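Local coordinates for alpha-1,2-mannosyltransferase (Ktr4), putative (Neosartorya fumigata, PDB 7BOP), which is a putative fungal mannosyltransferase of the GT-A clan, found here with guanosine-5'-diphosphate and a manganese ion bound, at residues A[189-192]-A[198-201]; A[219-224]-A[339-344]; A[279-284]-A[314-319]; A[361-366]-A[372-377]. All blocks are in the same frame, centred on the assembly; numbering follows the deposited sequence.

Interaction 1 of 4, residues A[189-192]-A[198-201]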
loop_
_atom_site.group_PDB
_atom_site.type_symbol
_atom_site.label_atom_id
_atom_site.label_comp_id
_atom_site.label_asym_id
_atom_site.label_seq_id
_atom_site.Cartn_x
_atom_site.Cartn_y
_atom_site.Cartn_z
ATOM N N TYR A 189 2.799 -13.503 -4.514
ATOM C CA TYR A 189 2.641 -12.516 -3.432
ATOM C C TYR A 189 3.794 -11.553 -3.378
ATOM O O TYR A 189 4.927 -11.894 -3.720
ATOM C CB TYR A 189 2.457 -13.203 -2.072
ATOM C CG TYR A 189 1.242 -14.099 -2.033
ATOM C CD1 TYR A 189 -0.011 -13.593 -1.707
ATOM C CD2 TYR A 189 1.341 -15.451 -2.351
ATOM C CE1 TYR A 189 -1.137 -14.408 -1.690
ATOM C CE2 TYR A 189 0.225 -16.276 -2.339
ATOM C CZ TYR A 189 -1.012 -15.755 -2.009
ATOM O OH TYR A 189 -2.120 -16.572 -2.002
ATOM N N TYR A 190 3.502 -10.331 -2.947
ATOM C CA TYR A 190 4.517 -9.315 -2.777
ATOM C C TYR A 190 4.293 -8.597 -1.458
ATOM O O TYR A 190 3.157 -8.525 -0.963
ATOM C CB TYR A 190 4.495 -8.324 -3.947
ATOM C CG TYR A 190 3.301 -7.380 -3.923
ATOM C CD1 TYR A 190 2.060 -7.795 -4.387
ATOM C CD2 TYR A 190 3.418 -6.077 -3.426
ATOM C CE1 TYR A 190 0.960 -6.948 -4.355
ATOM C CE2 TYR A 190 2.322 -5.216 -3.399
ATOM C CZ TYR A 190 1.098 -5.664 -3.858
ATOM O OH TYR A 190 -0.005 -4.843 -3.832
ATOM N N TRP A 191 5.385 -8.088 -0.904
ATOM C CA TRP A 191 5.370 -7.168 0.242
ATOM C C TRP A 191 6.107 -5.930 -0.255
ATOM O O TRP A 191 7.327 -5.950 -0.437
ATOM C CB TRP A 191 6.059 -7.797 1.458
ATOM C CG TRP A 191 6.081 -6.985 2.740
ATOM C CD1 TRP A 191 5.933 -5.632 2.875
ATOM C CD2 TRP A 191 6.299 -7.491 4.062
ATOM N NE1 TRP A 191 6.025 -5.270 4.184
ATOM C CE2 TRP A 191 6.246 -6.386 4.944
ATOM C CE3 TRP A 191 6.511 -8.771 4.590
ATOM C CZ2 TRP A 191 6.397 -6.518 6.324
ATOM C CZ3 TRP A 191 6.673 -8.905 5.969
ATOM C CH2 TRP A 191 6.609 -7.779 6.822
ATOM N N ARG A 192 5.352 -4.861 -0.492
ATOM C CA ARG A 192 5.909 -3.600 -0.944
ATOM C C ARG A 192 6.532 -2.839 0.222
ATOM O O ARG A 192 5.902 -2.659 1.267
ATOM C CB ARG A 192 4.831 -2.744 -1.618
ATOM C CG ARG A 192 5.290 -1.329 -1.943
ATOM C CD ARG A 192 4.278 -0.625 -2.818
ATOM N NE ARG A 192 4.434 0.823 -2.750
ATOM C CZ ARG A 192 3.539 1.704 -3.195
ATOM N NH1 ARG A 192 2.405 1.300 -3.767
ATOM N NH2 ARG A 192 3.784 3.006 -3.061
ATOM N N GLN A 198 9.840 2.549 9.227
ATOM C CA GLN A 198 10.264 1.744 10.368
ATOM C C GLN A 198 9.338 0.560 10.601
ATOM O O GLN A 198 8.125 0.643 10.385
ATOM C CB GLN A 198 10.323 2.582 11.643
ATOM C CG GLN A 198 11.055 3.909 11.519
ATOM C CD GLN A 198 11.169 4.603 12.863
ATOM O OE1 GLN A 198 11.983 4.217 13.689
ATOM N NE2 GLN A 198 10.326 5.602 13.104
ATOM N N PHE A 199 9.922 -0.530 11.079
ATOM C CA PHE A 199 9.173 -1.679 11.601
ATOM C C PHE A 199 9.567 -1.861 13.053
ATOM O O PHE A 199 10.762 -1.908 13.377
ATOM C CB PHE A 199 9.449 -2.947 10.797
ATOM C CG PHE A 199 9.009 -2.858 9.374
ATOM C CD1 PHE A 199 7.700 -3.173 9.015
ATOM C CD2 PHE A 199 9.886 -2.429 8.387
ATOM C CE1 PHE A 199 7.278 -3.074 7.695
ATOM C CE2 PHE A 199 9.469 -2.328 7.066
ATOM C CZ PHE A 199 8.164 -2.660 6.719
ATOM N N PHE A 200 8.565 -1.962 13.923
ATOM C CA PHE A 200 8.763 -1.915 15.366
ATOM C C PHE A 200 8.632 -3.243 16.101
ATOM O O PHE A 200 9.058 -3.317 17.246
ATOM C CB PHE A 200 7.768 -0.938 15.998
ATOM C CG PHE A 200 7.887 0.478 15.497
ATOM C CD1 PHE A 200 9.030 1.230 15.748
ATOM C CD2 PHE A 200 6.836 1.072 14.781
ATOM C CE1 PHE A 200 9.126 2.542 15.295
ATOM C CE2 PHE A 200 6.925 2.380 14.340
ATOM C CZ PHE A 200 8.072 3.119 14.594
ATOM N N CYS A 201 8.026 -4.264 15.477
ATOM C CA CYS A 201 7.616 -5.486 16.183
ATOM C C CYS A 201 8.154 -6.736 15.532
ATOM O O CYS A 201 8.073 -6.886 14.317
ATOM C CB CYS A 201 6.089 -5.621 16.234
ATOM S SG CYS A 201 5.246 -4.133 16.802
#
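W191 and F199 meet as an offset edge-to-face aromatic pair that links two different sheets of this GT-A fold. W191 sits on strand 189-192 of the large mixed sheet, whereas F199 belongs to strand 198-199, an outer strand of the small antiparallel one. The benzo part of the indole carries the contact: W191 CZ2 lies 3.8 Å from F199 CE1, and the latter atom stands near the plane of the tryptophan, at its edge. The evidence for the T-shaped class is the 80° between the planes, while the 5.9 Å between the centroids of the phenyl and the six-membered indole ring fits an offset version of it. The two side chains run past each other in opposite senses. W191 extends with CG anti to its own nitrogen (chi1 -178°), and F199 keeps CG beside the nitrogen (chi1 -63°), which turns the two rings toward each other. No hydrogen bond joins the segments, so this buried contact is apolar throughout. A second shell completes the setting: L90 of helix 80-98 packs on both rings, and V207 and F208 of helix 207-213 pack on the indole. Beside W191 in the chain, R192 NH2 forms a salt bridge with OE1 of the manganese ligand E194, and at the far strand F199 N donates a hydrogen bond to D89 OD2.

Interaction 2 of 4, residues A[219-224]-A[339-344]. With MN (manganese (II) ion), chain G.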
loop_
_atom_site.group_PDB
_atom_site.type_symbol
_atom_site.label_atom_id
_atom_site.label_comp_id
_atom_site.label_asym_id
_atom_site.label_seq_id
_atom_site.Cartn_x
_atom_site.Cartn_y
_atom_site.Cartn_z
ATOM N N GLY A 219 -3.210 -7.032 2.397
ATOM C CA GLY A 219 -2.991 -6.658 3.773
ATOM C C GLY A 219 -2.481 -5.236 3.890
ATOM O O GLY A 219 -1.644 -4.804 3.090
ATOM N N PHE A 220 -2.988 -4.523 4.895
ATOM C CA PHE A 220 -2.614 -3.131 5.165
ATOM C C PHE A 220 -2.319 -2.904 6.646
ATOM O O PHE A 220 -2.681 -3.716 7.489
ATOM C CB PHE A 220 -3.744 -2.196 4.713
ATOM C CG PHE A 220 -4.950 -2.209 5.607
ATOM C CD1 PHE A 220 -5.906 -3.209 5.489
ATOM C CD2 PHE A 220 -5.147 -1.209 6.561
ATOM C CE1 PHE A 220 -7.030 -3.227 6.301
ATOM C CE2 PHE A 220 -6.267 -1.227 7.390
ATOM C CZ PHE A 220 -7.211 -2.239 7.260
ATOM N N THR A 221 -1.675 -1.783 6.956
ATOM C CA THR A 221 -1.478 -1.354 8.351
ATOM C C THR A 221 -2.164 -0.038 8.712
ATOM O O THR A 221 -2.573 0.119 9.851
ATOM C CB THR A 221 0.016 -1.198 8.692
ATOM O OG1 THR A 221 0.638 -0.401 7.687
ATOM C CG2 THR A 221 0.697 -2.560 8.753
ATOM N N ILE A 222 -2.264 0.892 7.761
ATOM C CA ILE A 222 -2.759 2.261 8.006
ATOM C C ILE A 222 -3.850 2.596 6.978
ATOM O O ILE A 222 -3.795 2.142 5.839
ATOM C CB ILE A 222 -1.572 3.263 7.995
ATOM C CG1 ILE A 222 -0.642 2.963 9.184
ATOM C CG2 ILE A 222 -2.037 4.721 8.049
ATOM C CD1 ILE A 222 0.643 3.788 9.244
ATOM N N ASN A 223 -4.860 3.356 7.404
ATOM C CA ASN A 223 -6.029 3.671 6.573
ATOM C C ASN A 223 -6.309 5.166 6.749
ATOM O O ASN A 223 -6.621 5.604 7.855
ATOM C CB ASN A 223 -7.222 2.822 7.018
ATOM C CG ASN A 223 -8.355 2.786 5.997
ATOM O OD1 ASN A 223 -8.905 3.821 5.603
ATOM N ND2 ASN A 223 -8.720 1.580 5.569
ATOM N N LEU A 224 -6.173 5.934 5.670
ATOM C CA LEU A 224 -6.164 7.399 5.725
ATOM C C LEU A 224 -7.158 8.037 4.774
ATOM O O LEU A 224 -7.518 7.460 3.753
ATOM C CB LEU A 224 -4.790 7.937 5.303
ATOM C CG LEU A 224 -3.520 7.517 6.036
ATOM C CD1 LEU A 224 -2.333 8.236 5.427
ATOM C CD2 LEU A 224 -3.599 7.851 7.507
ATOM N N ILE A 339 1.803 -5.871 12.777
ATOM C CA ILE A 339 3.020 -5.338 12.156
ATOM C C ILE A 339 3.137 -3.863 12.525
ATOM O O ILE A 339 2.451 -3.011 11.958
ATOM C CB ILE A 339 3.047 -5.531 10.631
ATOM C CG1 ILE A 339 2.945 -7.024 10.299
ATOM C CG2 ILE A 339 4.325 -4.934 10.048
ATOM C CD1 ILE A 339 2.876 -7.335 8.815
ATOM N N GLY A 340 4.004 -3.582 13.495
ATOM C CA GLY A 340 4.303 -2.227 13.906
ATOM C C GLY A 340 4.991 -1.495 12.775
ATOM O O GLY A 340 5.982 -1.988 12.229
ATOM N N TYR A 341 4.470 -0.323 12.419
ATOM C CA TYR A 341 4.872 0.353 11.192
ATOM C C TYR A 341 4.804 1.866 11.299
ATOM O O TYR A 341 3.922 2.397 11.968
ATOM C CB TYR A 341 3.986 -0.135 10.035
ATOM C CG TYR A 341 4.352 0.448 8.685
ATOM C CD1 TYR A 341 5.444 -0.035 7.962
ATOM C CD2 TYR A 341 3.623 1.496 8.140
ATOM C CE1 TYR A 341 5.776 0.500 6.730
ATOM C CE2 TYR A 341 3.958 2.040 6.913
ATOM C CZ TYR A 341 5.032 1.534 6.207
ATOM O OH TYR A 341 5.352 2.078 4.986
ATOM N N ASN A 342 5.740 2.539 10.631
ATOM C CA ASN A 342 5.746 3.999 10.509
ATOM C C ASN A 342 6.321 4.411 9.161
ATOM O O ASN A 342 7.419 3.983 8.801
ATOM C CB ASN A 342 6.542 4.639 11.665
ATOM C CG ASN A 342 6.961 6.091 11.400
ATOM O OD1 ASN A 342 8.148 6.398 11.415
ATOM N ND2 ASN A 342 5.995 6.985 11.182
ATOM N N HIS A 343 5.551 5.199 8.417
ATOM C CA HIS A 343 6.044 6.058 7.323
ATOM C C HIS A 343 5.619 7.443 7.787
ATOM O O HIS A 343 4.460 7.629 8.161
ATOM C CB HIS A 343 5.372 5.685 5.973
ATOM C CG HIS A 343 5.846 6.477 4.768
ATOM N ND1 HIS A 343 5.574 7.817 4.592
ATOM C CD2 HIS A 343 6.498 6.086 3.638
ATOM C CE1 HIS A 343 6.078 8.226 3.436
ATOM N NE2 HIS A 343 6.639 7.194 2.824
ATOM N N ILE A 344 6.530 8.414 7.761
ATOM C CA ILE A 344 6.247 9.752 8.314
ATOM C C ILE A 344 4.940 10.282 7.689
ATOM O O ILE A 344 4.782 10.158 6.484
ATOM C CB ILE A 344 7.422 10.736 8.036
ATOM C CG1 ILE A 344 8.657 10.333 8.855
ATOM C CG2 ILE A 344 7.042 12.183 8.373
ATOM C CD1 ILE A 344 9.969 10.871 8.315
HETATM MN MN MN G . 7.351 7.412 0.818
HETATM O O HOH W 1 9.579 6.863 1.410
HETATM O O HOH W 2 8.120 9.505 1.526
#
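With OG1 held between its backbone nitrogen and carbonyl carbon (chi1 50°), T221 turns both branches of its side chain to segment 339-344, and Y341 reaches back with CG anti to its nitrogen (chi1 -177°). T221 OG1 comes to 3.6 Å from Y341 CD2, the two side chains crossing at about a right angle. The methyl T221 CG2 instead rests 3.7 Å from I339 O. I222 adds its terminal methyl at the ring's edge, near the ring plane, with I222 CD1 3.9 Å from Y341 CD2. T221 and I222 occupy the interruption of strand 218-224 in the mixed sheet of the GT-A fold, and Y341 starts the middle strand of the three-stranded antiparallel sheet, so the buried contact is side-chain packing between sheets. The phenol's polar end is satisfied by N282, through Y341 OH and N282 OD1. Two residues on, H343 leaves the interface for the manganese ion: H343 NE2 binds it at 2.1 Å, alongside two waters and three further atoms, E194 OE2 among them. The other imidazole nitrogen, H343 ND1, donates to I344 O at 3.1 Å (154° at the hydrogen), close to the ring plane, which restrains the rotation of the ring.

Interaction 3 of 4, residues A[279-284]-A[314-319]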
loop_
_atom_site.group_PDB
_atom_site.type_symbol
_atom_site.label_atom_id
_atom_site.label_comp_id
_atom_site.label_asym_id
_atom_site.label_seq_id
_atom_site.Cartn_x
_atom_site.Cartn_y
_atom_site.Cartn_z
ATOM N N PHE A 279 -6.210 2.484 1.826
ATOM C CA PHE A 279 -5.155 1.736 2.486
ATOM C C PHE A 279 -3.869 2.451 2.119
ATOM O O PHE A 279 -3.681 2.834 0.962
ATOM C CB PHE A 279 -5.132 0.304 1.964
ATOM C CG PHE A 279 -6.457 -0.401 2.085
ATOM C CD1 PHE A 279 -7.018 -0.644 3.333
ATOM C CD2 PHE A 279 -7.135 -0.830 0.953
ATOM C CE1 PHE A 279 -8.233 -1.297 3.448
ATOM C CE2 PHE A 279 -8.347 -1.482 1.059
ATOM C CZ PHE A 279 -8.896 -1.724 2.305
ATOM N N TRP A 280 -2.995 2.672 3.091
ATOM C CA TRP A 280 -1.842 3.520 2.847
ATOM C C TRP A 280 -0.738 2.686 2.200
ATOM O O TRP A 280 0.041 2.019 2.879
ATOM C CB TRP A 280 -1.369 4.214 4.127
ATOM C CG TRP A 280 -0.622 5.484 3.877
ATOM C CD1 TRP A 280 -0.751 6.319 2.799
ATOM C CD2 TRP A 280 0.335 6.099 4.739
ATOM N NE1 TRP A 280 0.073 7.394 2.924
ATOM C CE2 TRP A 280 0.752 7.298 4.109
ATOM C CE3 TRP A 280 0.895 5.752 5.965
ATOM C CZ2 TRP A 280 1.704 8.152 4.671
ATOM C CZ3 TRP A 280 1.841 6.608 6.534
ATOM C CH2 TRP A 280 2.236 7.790 5.882
ATOM N N SER A 281 -0.692 2.771 0.875
ATOM C CA SER A 281 -0.012 1.792 0.023
ATOM C C SER A 281 1.515 1.738 0.092
ATOM O O SER A 281 2.111 0.833 -0.504
ATOM C CB SER A 281 -0.427 2.011 -1.426
ATOM O OG SER A 281 0.100 3.236 -1.899
ATOM N N ASN A 282 2.164 2.690 0.761
ATOM C CA ASN A 282 3.608 2.542 1.013
ATOM C C ASN A 282 3.944 1.198 1.693
ATOM O O ASN A 282 5.023 0.646 1.477
ATOM C CB ASN A 282 4.196 3.725 1.783
ATOM C CG ASN A 282 3.400 4.085 3.015
ATOM O OD1 ASN A 282 3.380 3.360 4.007
ATOM N ND2 ASN A 282 2.751 5.232 2.956
ATOM N N PHE A 283 3.005 0.688 2.496
ATOM C CA PHE A 283 2.998 -0.698 2.979
ATOM C C PHE A 283 1.897 -1.455 2.253
ATOM O O PHE A 283 0.743 -0.999 2.250
ATOM C CB PHE A 283 2.696 -0.751 4.489
ATOM C CG PHE A 283 2.469 -2.150 5.023
ATOM C CD1 PHE A 283 1.227 -2.776 4.898
ATOM C CD2 PHE A 283 3.502 -2.850 5.637
ATOM C CE1 PHE A 283 1.019 -4.061 5.366
ATOM C CE2 PHE A 283 3.297 -4.140 6.114
ATOM C CZ PHE A 283 2.055 -4.747 5.976
ATOM N N GLU A 284 2.232 -2.615 1.687
ATOM C CA GLU A 284 1.243 -3.539 1.124
ATOM C C GLU A 284 1.796 -4.943 1.181
ATOM O O GLU A 284 2.979 -5.147 0.885
ATOM C CB GLU A 284 0.937 -3.248 -0.350
ATOM C CG GLU A 284 0.261 -1.927 -0.624
ATOM C CD GLU A 284 -0.275 -1.797 -2.042
ATOM O OE1 GLU A 284 -1.317 -1.120 -2.200
ATOM O OE2 GLU A 284 0.317 -2.371 -2.996
ATOM N N TRP A 314 -3.865 10.996 -9.418
ATOM C CA TRP A 314 -4.474 9.806 -8.834
ATOM C C TRP A 314 -3.395 8.945 -8.208
ATOM O O TRP A 314 -2.518 8.452 -8.917
ATOM C CB TRP A 314 -5.224 8.992 -9.900
ATOM C CG TRP A 314 -6.439 9.679 -10.483
ATOM C CD1 TRP A 314 -7.081 10.784 -9.991
ATOM C CD2 TRP A 314 -7.174 9.276 -11.638
ATOM N NE1 TRP A 314 -8.150 11.109 -10.782
ATOM C CE2 TRP A 314 -8.236 10.195 -11.799
ATOM C CE3 TRP A 314 -7.024 8.242 -12.575
ATOM C CZ2 TRP A 314 -9.158 10.097 -12.852
ATOM C CZ3 TRP A 314 -7.938 8.153 -13.622
ATOM C CH2 TRP A 314 -8.989 9.077 -13.752
ATOM N N GLY A 315 -3.451 8.787 -6.885
ATOM C CA GLY A 315 -2.506 7.940 -6.169
ATOM C C GLY A 315 -2.790 6.466 -6.425
ATOM O O GLY A 315 -3.929 6.075 -6.667
ATOM N N ASP A 316 -1.752 5.641 -6.361
ATOM C CA ASP A 316 -1.957 4.187 -6.368
ATOM C C ASP A 316 -2.717 3.691 -5.138
ATOM O O ASP A 316 -3.401 2.666 -5.198
ATOM C CB ASP A 316 -0.636 3.423 -6.524
ATOM C CG ASP A 316 0.366 3.775 -5.461
ATOM O OD1 ASP A 316 1.038 4.805 -5.620
ATOM O OD2 ASP A 316 0.463 3.027 -4.479
ATOM N N ALA A 317 -2.631 4.411 -4.027
ATOM C CA ALA A 317 -3.369 3.998 -2.827
ATOM C C ALA A 317 -4.903 4.063 -3.035
ATOM O O ALA A 317 -5.586 3.045 -2.864
ATOM C CB ALA A 317 -2.912 4.786 -1.611
ATOM N N PRO A 318 -5.448 5.239 -3.423
ATOM C CA PRO A 318 -6.890 5.257 -3.701
ATOM C C PRO A 318 -7.302 4.311 -4.838
ATOM O O PRO A 318 -8.333 3.667 -4.735
ATOM C CB PRO A 318 -7.178 6.730 -4.046
ATOM C CG PRO A 318 -5.863 7.359 -4.291
ATOM C CD PRO A 318 -4.876 6.597 -3.468
ATOM N N VAL A 319 -6.487 4.200 -5.880
ATOM C CA VAL A 319 -6.784 3.294 -6.996
ATOM C C VAL A 319 -6.803 1.813 -6.565
ATOM O O VAL A 319 -7.750 1.081 -6.888
ATOM C CB VAL A 319 -5.837 3.548 -8.198
ATOM C CG1 VAL A 319 -6.008 2.479 -9.275
ATOM C CG2 VAL A 319 -6.096 4.934 -8.789
#
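The loop between strands 278-279 and 284-287 meets the first turn of helix 316-327 through S281, which donates a hydrogen bond from S281 OG to D316 OD2 at 2.6 Å. Both groups reach it from folded rotamers. S281 OG is tucked between its backbone nitrogen and carbonyl carbon (chi1 69°), and the carboxylate of D316 occupies the equivalent position (chi1 56°). The hydroxyl approaches from above the carboxylate plane, 37° out of it. D316 OD2 serves a second partner as well, since R192 NH1 makes a salt bridge to that oxygen, and one buried atom thus ties the loop to strand 189-192. The methyl of A317 packs against two loop oxygens, A317 CB lying 3.3 Å from F279 O and 3.4 Å from S281 OG. The backbones come close here, as the 4.9 Å between S281 CA and A317 CA attests. Within the GT-A fold this places a helix start directly against a turn linking two sheet strands. The helix opens with G315 at the N-cap position, and V319 N bonds to G315 O at 3.3 Å. On the loop side, F283 N bonds to W280 O at 3.3 Å, closing a beta turn with S281 at its second position. The same turn brings N282 ND2 over the centre of the W280 ring, 3.0 Å above its plane. The side chain of D316 also packs on M170, N174 and S175 of helix 165-177 and lies about 6 Å from guanosine-5'-diphosphate.

Interaction 4 of 4, residues A[361-366]-A[372-377]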
loop_
_atom_site.group_PDB
_atom_site.type_symbol
_atom_site.label_atom_id
_atom_site.label_comp_id
_atom_site.label_asym_id
_atom_site.label_seq_id
_atom_site.Cartn_x
_atom_site.Cartn_y
_atom_site.Cartn_z
ATOM N N GLY A 361 -1.075 2.818 19.932
ATOM C CA GLY A 361 -2.255 3.609 19.642
ATOM C C GLY A 361 -2.046 5.091 19.364
ATOM O O GLY A 361 -3.020 5.819 19.281
ATOM N N GLN A 362 -0.802 5.555 19.235
ATOM C CA GLN A 362 -0.544 6.928 18.829
ATOM C C GLN A 362 -0.493 6.927 17.317
ATOM O O GLN A 362 0.422 6.354 16.722
ATOM C CB GLN A 362 0.763 7.457 19.396
ATOM C CG GLN A 362 1.039 8.905 19.018
ATOM C CD GLN A 362 2.355 9.423 19.569
ATOM O OE1 GLN A 362 2.831 8.972 20.611
ATOM N NE2 GLN A 362 2.951 10.386 18.864
ATOM N N PHE A 363 -1.475 7.588 16.712
ATOM C CA PHE A 363 -1.685 7.555 15.267
ATOM C C PHE A 363 -0.669 8.413 14.490
ATOM O O PHE A 363 -0.246 8.033 13.391
ATOM C CB PHE A 363 -3.128 7.985 14.953
ATOM C CG PHE A 363 -3.378 8.258 13.501
ATOM C CD1 PHE A 363 -3.251 7.247 12.561
ATOM C CD2 PHE A 363 -3.721 9.535 13.069
ATOM C CE1 PHE A 363 -3.459 7.504 11.216
ATOM C CE2 PHE A 363 -3.937 9.794 11.733
ATOM C CZ PHE A 363 -3.807 8.779 10.805
ATOM N N TYR A 364 -0.278 9.557 15.062
ATOM C CA TYR A 364 0.503 10.554 14.341
ATOM C C TYR A 364 1.609 11.148 15.207
ATOM O O TYR A 364 1.512 11.150 16.435
ATOM C CB TYR A 364 -0.412 11.692 13.854
ATOM C CG TYR A 364 -0.955 12.549 14.985
ATOM C CD1 TYR A 364 -2.107 12.181 15.682
ATOM C CD2 TYR A 364 -0.306 13.719 15.366
ATOM C CE1 TYR A 364 -2.597 12.955 16.736
ATOM C CE2 TYR A 364 -0.780 14.498 16.416
ATOM C CZ TYR A 364 -1.924 14.115 17.094
ATOM O OH TYR A 364 -2.381 14.902 18.123
ATOM N N ALA A 365 2.636 11.665 14.541
ATOM C CA ALA A 365 3.640 12.524 15.162
ATOM C C ALA A 365 3.640 13.838 14.393
ATOM O O ALA A 365 3.855 13.843 13.183
ATOM C CB ALA A 365 5.013 11.875 15.100
ATOM N N GLY A 366 3.408 14.945 15.093
ATOM C CA GLY A 366 3.358 16.274 14.473
ATOM C C GLY A 366 2.230 17.094 15.070
ATOM O O GLY A 366 1.820 16.860 16.200
ATOM N N LYS A 372 -7.196 13.957 12.434
ATOM C CA LYS A 372 -8.378 13.724 11.586
ATOM C C LYS A 372 -8.114 12.955 10.280
ATOM O O LYS A 372 -9.050 12.669 9.540
ATOM C CB LYS A 372 -9.079 15.053 11.275
ATOM C CG LYS A 372 -8.318 16.009 10.382
ATOM C CD LYS A 372 -9.142 17.253 10.057
ATOM C CE LYS A 372 -9.116 18.272 11.184
ATOM N NZ LYS A 372 -7.811 18.992 11.233
ATOM N N GLU A 373 -6.853 12.652 9.985
ATOM C CA GLU A 373 -6.505 11.916 8.782
ATOM C C GLU A 373 -6.707 10.404 8.903
ATOM O O GLU A 373 -6.646 9.708 7.891
ATOM C CB GLU A 373 -5.068 12.238 8.352
ATOM C CG GLU A 373 -4.806 13.716 8.056
ATOM C CD GLU A 373 -5.802 14.334 7.092
ATOM O OE1 GLU A 373 -6.207 13.679 6.120
ATOM O OE2 GLU A 373 -6.206 15.479 7.306
ATOM N N ASP A 374 -6.990 9.907 10.108
ATOM C CA ASP A 374 -7.226 8.480 10.331
ATOM C C ASP A 374 -8.629 8.127 9.840
ATOM O O ASP A 374 -9.611 8.689 10.321
ATOM C CB ASP A 374 -7.086 8.170 11.827
ATOM C CG ASP A 374 -7.188 6.689 12.163
ATOM O OD1 ASP A 374 -7.168 5.810 11.270
ATOM O OD2 ASP A 374 -7.274 6.394 13.367
ATOM N N CYS A 375 -8.731 7.196 8.893
ATOM C CA CYS A 375 -10.048 6.773 8.404
ATOM C C CYS A 375 -10.490 5.408 8.937
ATOM O O CYS A 375 -11.574 4.937 8.600
ATOM C CB CYS A 375 -10.083 6.790 6.883
ATOM S SG CYS A 375 -11.746 6.499 6.230
ATOM N N ARG A 376 -9.702 4.791 9.816
ATOM C CA ARG A 376 -10.087 3.488 10.372
ATOM C C ARG A 376 -11.478 3.439 11.029
ATOM O O ARG A 376 -12.152 2.433 10.889
ATOM C CB ARG A 376 -9.031 2.972 11.346
ATOM C CG ARG A 376 -7.741 2.510 10.670
ATOM C CD ARG A 376 -6.656 2.132 11.670
ATOM N NE ARG A 376 -6.491 3.213 12.632
ATOM C CZ ARG A 376 -6.136 3.087 13.906
ATOM N NH1 ARG A 376 -5.817 1.901 14.441
ATOM N NH2 ARG A 376 -6.098 4.186 14.656
ATOM N N PRO A 377 -11.918 4.516 11.732
ATOM C CA PRO A 377 -13.260 4.407 12.320
ATOM C C PRO A 377 -14.357 4.134 11.282
ATOM O O PRO A 377 -15.298 3.379 11.564
ATOM C CB PRO A 377 -13.454 5.769 13.005
ATOM C CG PRO A 377 -12.080 6.222 13.319
ATOM C CD PRO A 377 -11.273 5.785 12.119
#
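F363 and D374 make a CH-pi contact: the beta carbon of the aspartate sits over the centre of the phenyl face. D374 CB is 3.5 Å from the ring centroid of F363 and 14° off the ring normal, which places the methylene almost straight above the ring. F363 gets there with CG anti to its backbone nitrogen (chi1 168°), a rotamer that sends the ring from the loop toward segment 372-377. D374 likewise has CG anti to its nitrogen, and the carboxylate is stacked on the phenyl ring with the two planes 19° apart. The rim of the ring also reaches the backbone, with F363 CZ 3.4 Å from D374 N. E373 contributes the carbonyl carbon next to it, while its carboxylate leads off to a salt bridge with R264. R376 holds the carboxylate in place. Its guanidinium approaches side-on, R376 NE donating to D374 OD1 at 3.0 Å and R376 NH2 to D374 OD2 at 2.8 Å, both on the syn sides. R376 N is a third donor, meeting D374 OD1 at 3.1 Å from above the carboxylate plane. Three bonds therefore fix the rotation of the group that lies along the phenyl ring. Inside the loop, Q362 extends fully and lays its amide NE2 2.9 Å from Y364 O. F363 additionally stacks with Y346 and packs on L224, while C375 is joined to C277 by a disulfide. The aspartate oxygen accepting from the backbone nitrogen two residues later is an Asx turn, here capping the start of helix 376-382.

How the interactions relate
Interaction 1 comes first along the chain and closes a short loop of five residues, which includes the manganese ligand E194. The first segment of interaction 2 follows, and its partner returns only after 114 residues; interaction 3 is nested wholly inside that long loop. Interaction 4 then closes another five-residue loop near the C terminus, in series with the rest, and no pair of loops crosses. Backbone bonds join neighbours: probably Q198 N to N342 O for 1 and 2, whereas I222 O to W280 N couples 2 with 3, and N223 O to C375 N couples 2 with 4. Together they connect the mixed sheet, the small antiparallel sheet and the C-terminal helix.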